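Inositol monophosphatase family protein (Staphylococcus aureus, PDB 5I3S) probably hydrolyses inositol monophosphate or a related sugar phosphate to release inorganic phosphate. Local coordinates at residues A[6-9]-A[10-14]; A[223-226]-A[227-231]; A[241-244]-A[245-248]. All blocks are in the same frame, centred on the assembly; numbering follows the deposited sequence.

Contact 1 (A[6-9]-A[10-14])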
loop_
_atom_site.group_PDB
_atom_site.type_symbol
_atom_site.label_atom_id
_atom_site.label_comp_id
_atom_site.label_asym_id
_atom_site.label_seq_id
_atom_site.Cartn_x
_atom_site.Cartn_y
_atom_site.Cartn_z
ATOM N N PHE A 6 9.401 4.542 29.485
ATOM C CA PHE A 6 8.232 3.713 29.888
ATOM C C PHE A 6 7.252 3.495 28.705
ATOM O O PHE A 6 6.752 2.392 28.505
ATOM C CB PHE A 6 7.537 4.355 31.107
ATOM C CG PHE A 6 6.184 3.771 31.460
ATOM C CD1 PHE A 6 6.075 2.558 32.121
ATOM C CD2 PHE A 6 5.037 4.444 31.174
ATOM C CE1 PHE A 6 4.828 2.028 32.465
ATOM C CE2 PHE A 6 3.789 3.910 31.485
ATOM C CZ PHE A 6 3.686 2.701 32.138
ATOM N N ALA A 7 7.007 4.533 27.908
ATOM C CA ALA A 7 6.051 4.405 26.812
ATOM C C ALA A 7 6.594 3.475 25.739
ATOM O O ALA A 7 5.909 2.606 25.261
ATOM C CB ALA A 7 5.712 5.766 26.232
ATOM N N GLN A 8 7.859 3.683 25.401
ATOM C CA GLN A 8 8.586 2.913 24.411
ATOM C C GLN A 8 8.543 1.417 24.691
ATOM O O GLN A 8 8.182 0.644 23.824
ATOM C CB GLN A 8 10.011 3.443 24.337
ATOM C CG GLN A 8 10.883 2.893 23.249
ATOM C CD GLN A 8 11.931 3.882 22.813
ATOM O OE1 GLN A 8 11.627 5.025 22.493
ATOM N NE2 GLN A 8 13.174 3.454 22.810
ATOM N N GLY A 9 8.862 1.016 25.897
ATOM C CA GLY A 9 8.876 -0.392 26.264
ATOM C C GLY A 9 7.495 -0.984 26.293
ATOM O O GLY A 9 7.248 -2.063 25.727
ATOM N N LEU A 10 6.579 -0.249 26.916
ATOM C CA LEU A 10 5.156 -0.601 26.932
ATOM C C LEU A 10 4.604 -0.900 25.535
ATOM O O LEU A 10 3.939 -1.902 25.325
ATOM C CB LEU A 10 4.349 0.543 27.552
ATOM C CG LEU A 10 2.829 0.374 27.564
ATOM C CD1 LEU A 10 2.460 -0.884 28.339
ATOM C CD2 LEU A 10 2.167 1.575 28.187
ATOM N N ILE A 11 4.862 -0.041 24.563
ATOM C CA ILE A 11 4.250 -0.274 23.242
ATOM C C ILE A 11 4.845 -1.540 22.587
ATOM O O ILE A 11 4.112 -2.333 22.000
ATOM C CB ILE A 11 4.284 0.989 22.351
ATOM C CG1 ILE A 11 3.300 0.865 21.196
ATOM C CG2 ILE A 11 5.691 1.319 21.890
ATOM C CD1 ILE A 11 3.204 2.138 20.364
ATOM N N GLN A 12 6.158 -1.724 22.739
ATOM C CA GLN A 12 6.869 -2.898 22.231
ATOM C C GLN A 12 6.391 -4.187 22.899
ATOM O O GLN A 12 6.099 -5.177 22.243
ATOM C CB GLN A 12 8.369 -2.721 22.396
ATOM C CG GLN A 12 8.937 -1.767 21.382
ATOM C CD GLN A 12 10.377 -1.353 21.688
ATOM O OE1 GLN A 12 10.638 -0.532 22.589
ATOM N NE2 GLN A 12 11.312 -1.890 20.928
ATOM N N GLU A 13 6.228 -4.129 24.200
ATOM C CA GLU A 13 5.757 -5.259 24.956
ATOM C C GLU A 13 4.293 -5.611 24.593
ATOM O O GLU A 13 3.952 -6.798 24.421
ATOM C CB GLU A 13 6.000 -4.950 26.454
ATOM C CG GLU A 13 5.807 -6.102 27.438
ATOM C CD GLU A 13 6.446 -7.388 26.998
ATOM O OE1 GLU A 13 7.649 -7.375 26.665
ATOM O OE2 GLU A 13 5.716 -8.407 26.961
ATOM N N ALA A 14 3.441 -4.592 24.438
ATOM C CA ALA A 14 2.071 -4.770 23.908
ATOM C C ALA A 14 2.090 -5.391 22.506
ATOM O O ALA A 14 1.186 -6.127 22.154
ATOM C CB ALA A 14 1.323 -3.454 23.877
#
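Phe6 and Leu10, one helical turn apart, both carry CG opposite the backbone N (chi1 169° and 176°), which sends the ring and the isobutyl group off the same flank of helix 2-24. Leu10 CD2 comes up to the Phe6 ring obliquely and stays at 4.4 Å from CE2, a light apolar touch. Both side chains go on to pack against helix 37-56, Phe6 on Thr52 and Thr56 and Leu10 on Phe48 and Thr52, while the Phe6 ring also meets Tyr57 edge-to-face.

The backbone beneath is regular alpha helix. Leu10 N donates to Phe6 O at 3.1 Å, and Ile11 N to Ala7 O at 2.9 Å. Gln12 N reaches Gln8 O over a longer 3.3 Å, whereas Glu13 N binds Gly9 O at 2.8 Å. Side-chain carbons crowd round the same carbonyls: Leu10 CB lies 3.2 Å from Phe6 O, and the CG2 branch of Ile11 leans over Gln8 O at 3.2 Å. The rest of Ile11 leads away from the preceding turn into the sheet, where it meets Ile100, Ile102, Phe114 and Tyr116; Ala7 faces the same sheet through Ile104 and Phe114.

Gln8 and Gln12 run side by side and point the same way, and both lie against Leu123 of strand 122-127.

The chemistry therefore divides round the helix. Of the buried apolar residues, Ala7 and Ile11 turn to the seven-stranded sheet and Leu10 to helix 37-56, while the exposed Glu13 marks a polar flank. Such an amphipathic helix is held to its neighbours mainly by hydrophobic packing, and the carbonyls of residues 6 to 9 are taken up by the N-H groups of residues 10 to 13.

Contact 2 (A[223-226]-A[227-231])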
loop_
_atom_site.group_PDB
_atom_site.type_symbol
_atom_site.label_atom_id
_atom_site.label_comp_id
_atom_site.label_asym_id
_atom_site.label_seq_id
_atom_site.Cartn_x
_atom_site.Cartn_y
_atom_site.Cartn_z
ATOM N N ALA A 223 0.793 19.597 8.980
ATOM C CA ALA A 223 -0.464 18.959 9.170
ATOM C C ALA A 223 -1.498 20.012 9.413
ATOM O O ALA A 223 -1.259 20.926 10.135
ATOM C CB ALA A 223 -0.409 18.005 10.334
ATOM N N SER A 224 -2.638 19.822 8.771
ATOM C CA SER A 224 -3.820 20.565 9.002
ATOM C C SER A 224 -5.000 19.640 8.692
ATOM O O SER A 224 -4.808 18.492 8.334
ATOM C CB SER A 224 -3.869 21.761 8.055
ATOM O OG SER A 224 -4.063 21.327 6.721
ATOM N N ASN A 225 -6.213 20.176 8.826
ATOM C CA ASN A 225 -7.388 19.547 8.281
ATOM C C ASN A 225 -7.544 20.095 6.878
ATOM O O ASN A 225 -6.637 20.820 6.383
ATOM C CB ASN A 225 -8.597 19.762 9.195
ATOM C CG ASN A 225 -9.197 21.139 9.123
ATOM O OD1 ASN A 225 -8.725 22.050 8.466
ATOM N ND2 ASN A 225 -10.273 21.290 9.823
ATOM N N LEU A 226 -8.656 19.721 6.217
ATOM C CA LEU A 226 -8.872 20.105 4.830
ATOM C C LEU A 226 -9.181 21.586 4.627
ATOM O O LEU A 226 -9.092 22.073 3.491
ATOM C CB LEU A 226 -9.944 19.252 4.182
ATOM C CG LEU A 226 -9.601 17.745 4.022
ATOM C CD1 LEU A 226 -10.826 16.989 3.541
ATOM C CD2 LEU A 226 -8.413 17.449 3.117
ATOM N N LEU A 227 -9.541 22.286 5.717
ATOM C CA LEU A 227 -9.768 23.728 5.692
ATOM C C LEU A 227 -8.505 24.499 6.112
ATOM O O LEU A 227 -8.599 25.700 6.332
ATOM C CB LEU A 227 -10.890 24.074 6.654
ATOM C CG LEU A 227 -12.166 23.291 6.403
ATOM C CD1 LEU A 227 -13.257 23.611 7.437
ATOM C CD2 LEU A 227 -12.646 23.563 4.985
ATOM N N GLY A 228 -7.374 23.810 6.305
ATOM C CA GLY A 228 -6.138 24.415 6.807
ATOM C C GLY A 228 -6.085 24.721 8.305
ATOM O O GLY A 228 -5.226 25.468 8.739
ATOM N N GLU A 229 -7.017 24.170 9.088
ATOM C CA GLU A 229 -7.070 24.443 10.513
ATOM C C GLU A 229 -6.167 23.445 11.228
ATOM O O GLU A 229 -6.012 22.316 10.784
ATOM C CB GLU A 229 -8.509 24.307 11.055
ATOM C CG GLU A 229 -9.583 25.061 10.270
ATOM C CD GLU A 229 -11.028 24.678 10.628
ATOM O OE1 GLU A 229 -11.959 25.413 10.258
ATOM O OE2 GLU A 229 -11.284 23.660 11.273
ATOM N N PRO A 230 -5.558 23.844 12.341
ATOM C CA PRO A 230 -4.641 22.914 13.022
ATOM C C PRO A 230 -5.326 21.674 13.607
ATOM O O PRO A 230 -6.456 21.785 14.047
ATOM C CB PRO A 230 -4.065 23.768 14.187
ATOM C CG PRO A 230 -4.981 24.968 14.317
ATOM C CD PRO A 230 -5.531 25.204 12.918
ATOM N N LEU A 231 -4.613 20.547 13.685
ATOM C CA LEU A 231 -5.133 19.331 14.307
ATOM C C LEU A 231 -4.885 19.360 15.770
ATOM O O LEU A 231 -3.851 19.794 16.212
ATOM C CB LEU A 231 -4.458 18.073 13.759
ATOM C CG LEU A 231 -4.643 17.899 12.269
ATOM C CD1 LEU A 231 -3.830 16.721 11.772
ATOM C CD2 LEU A 231 -6.110 17.744 11.929
HETATM O O HOH W 1 -1.753 21.102 12.756
#
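Asn225 and Glu229 meet on the tight side of the turn that follows strand 222-224. The Asn225 side chain folds inward, its CG set between the backbone N and the carbonyl carbon (chi1 76°), and OD1 then accepts two main-chain N-H groups: Glu229 N at 2.8 Å and Leu227 N at 2.9 Å. They arrive from opposite faces of the amide plane, and neither lies on a lone pair. The first bond is fairly straight, the second more bent (131°). At the other end of the amide, Asn225 ND2 meets Glu229 OE2 from above the carboxylate plane in a bent bond, and also binds Asn237.

The main chain closes round this group. Residues 225 to 228 form a type I beta turn, with Gly228 N on Asn225 O at 3.1 Å, and Asn225 N donates in turn to Glu229 O at 2.9 Å. A second donor is Ser224 OG, 2.6 Å from Asn225 O and on a lone pair in its carbonyl plane; Ser224 OG is also bonded to His247.

The outer side is looser. Gly228, whose positive phi favours glycine, is exposed to solvent. Towards the strand, a water accepts from Leu231 N and donates to Ala223 O, bridging the two limbs of the turn. Beside it, Leu231 CD1 touches Ala223 CB at 3.9 Å, and both side chains pack on Leu213 of helix 206-218.

One asparagine thus joins both limbs of the turn, its buried carbonyl oxygen satisfied by two backbone donors; the Glu229 carboxylate and the two donors on OD1 would probably polarise the amide in the same sense.

Contact 3 (A[241-244]-A[245-248])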
loop_
_atom_site.group_PDB
_atom_site.type_symbol
_atom_site.label_atom_id
_atom_site.label_comp_id
_atom_site.label_asym_id
_atom_site.label_seq_id
_atom_site.Cartn_x
_atom_site.Cartn_y
_atom_site.Cartn_z
ATOM N N VAL A 241 -1.642 16.016 5.304
ATOM C CA VAL A 241 -0.265 16.033 5.787
ATOM C C VAL A 241 0.671 15.864 4.615
ATOM O O VAL A 241 0.328 15.235 3.584
ATOM C CB VAL A 241 0.045 14.972 6.849
ATOM C CG1 VAL A 241 -0.864 15.139 8.056
ATOM C CG2 VAL A 241 -0.051 13.564 6.326
ATOM N N GLY A 242 1.841 16.459 4.752
ATOM C CA GLY A 242 2.774 16.466 3.661
ATOM C C GLY A 242 4.059 17.214 3.995
ATOM O O GLY A 242 4.192 17.797 5.064
ATOM N N ASN A 243 4.970 17.212 3.050
ATOM C CA ASN A 243 6.075 18.158 3.081
ATOM C C ASN A 243 5.493 19.567 2.914
ATOM O O ASN A 243 4.411 19.742 2.353
ATOM C CB ASN A 243 7.180 17.793 2.067
ATOM C CG ASN A 243 6.808 18.001 0.591
ATOM O OD1 ASN A 243 6.620 19.128 0.111
ATOM N ND2 ASN A 243 6.833 16.923 -0.170
ATOM N N ARG A 244 6.153 20.539 3.518
ATOM C CA ARG A 244 5.732 21.947 3.528
ATOM C C ARG A 244 5.265 22.423 2.217
ATOM O O ARG A 244 4.119 22.850 2.080
ATOM C CB ARG A 244 6.852 22.842 4.038
ATOM C CG ARG A 244 6.861 22.820 5.546
ATOM C CD ARG A 244 8.109 23.364 6.227
ATOM N NE ARG A 244 7.894 23.138 7.654
ATOM C CZ ARG A 244 7.086 23.853 8.451
ATOM N NH1 ARG A 244 6.450 24.935 8.008
ATOM N NH2 ARG A 244 6.928 23.497 9.729
ATOM N N GLY A 245 6.122 22.258 1.230
ATOM C CA GLY A 245 5.856 22.788 -0.087
ATOM C C GLY A 245 4.542 22.283 -0.671
ATOM O O GLY A 245 3.713 23.021 -1.194
ATOM N N LEU A 246 4.313 21.002 -0.615
ATOM C CA LEU A 246 3.180 20.619 -1.334
ATOM C C LEU A 246 1.928 20.511 -0.494
ATOM O O LEU A 246 0.825 20.458 -1.048
ATOM C CB LEU A 246 3.479 19.405 -2.098
ATOM C CG LEU A 246 2.676 18.249 -1.707
ATOM C CD1 LEU A 246 2.617 17.467 -2.996
ATOM C CD2 LEU A 246 3.381 17.677 -0.468
ATOM N N HIS A 247 2.094 20.491 0.825
ATOM C CA HIS A 247 0.990 20.838 1.668
ATOM C C HIS A 247 0.415 22.209 1.277
ATOM O O HIS A 247 -0.792 22.316 1.051
ATOM C CB HIS A 247 1.403 20.852 3.121
ATOM C CG HIS A 247 0.257 21.051 4.054
ATOM N ND1 HIS A 247 -0.328 22.283 4.262
ATOM C CD2 HIS A 247 -0.426 20.176 4.816
ATOM C CE1 HIS A 247 -1.308 22.170 5.133
ATOM N NE2 HIS A 247 -1.391 20.898 5.482
ATOM N N GLN A 248 1.257 23.231 1.149
ATOM C CA GLN A 248 0.765 24.577 0.780
ATOM C C GLN A 248 0.174 24.642 -0.637
ATOM O O GLN A 248 -0.825 25.304 -0.820
ATOM C CB GLN A 248 1.805 25.725 1.101
ATOM C CG GLN A 248 3.079 25.885 0.248
ATOM C CD GLN A 248 4.278 26.575 0.967
ATOM O OE1 GLN A 248 5.432 26.570 0.467
ATOM N NE2 GLN A 248 4.021 27.138 2.144
#
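The chain leaves strand 237-242 through a fully extended Gly242 and turns at once into helix 244-255, where His247 N donates to Asn243 O at 2.9 Å and Gln248 N to Arg244 O at 3.0 Å. Leu246 N makes a further, weak bond to Asn243 O.

Asn243 is the N-cap. Its CG stands between the backbone N and the carbonyl carbon (chi1 71°), which swings OD1 back over the first turn to accept from Leu246 N at 3.1 Å. That donor lies 40° out of the amide plane. Asn243 ND2 bonds to Ser145, a second grip that limits rotation of the amide, while Asp144 takes the N-H of Gly245. The Leu246 side chain crosses Asn243 at about a right angle, and its CD2 comes 3.5 Å from Asn243 ND2; beyond, Leu246 packs on Leu147 and Ala198.

His247 points back toward the strand. Val241 CA and Gly242 N lie at the edge of its imidazole, near the ring plane, with His247 CD2 4.3 Å from Val241 CA, and NE2 is hydrogen-bonded to Ser224 on the neighbouring strand 222-224. Arg244 is exposed and turns outward, and its NE makes a weak bond to Asn220 O.

Three N-H groups at the start of the helix thus find acceptors in Asn243 and Asp144. The arrangement is a classic asparagine N-cap at a tight strand-to-helix junction, here leading from an inner strand of the five-stranded sheet into a helix of the sugar phosphatase fold.

How the contacts relate
Contact 1 comes first along the chain, on helix 2-24, which packs against the seven-stranded sheet; contacts 2 and 3 follow much later, around the five-stranded sheet. Contact 1 lies across the chain's centre from the other two, its centre about 30 Å from that of contact 2 and 31 Å from that of contact 3. The centres of contacts 2 and 3 are about 11 Å apart and their atoms touch, Ala223 packing on Val241. The turn of contact 2 opens the loop that joins strands 222-224 and 237-242, antiparallel neighbours, and the second leads directly into contact 3. Contact 1 and the other pair thus belong to opposite halves of the fold.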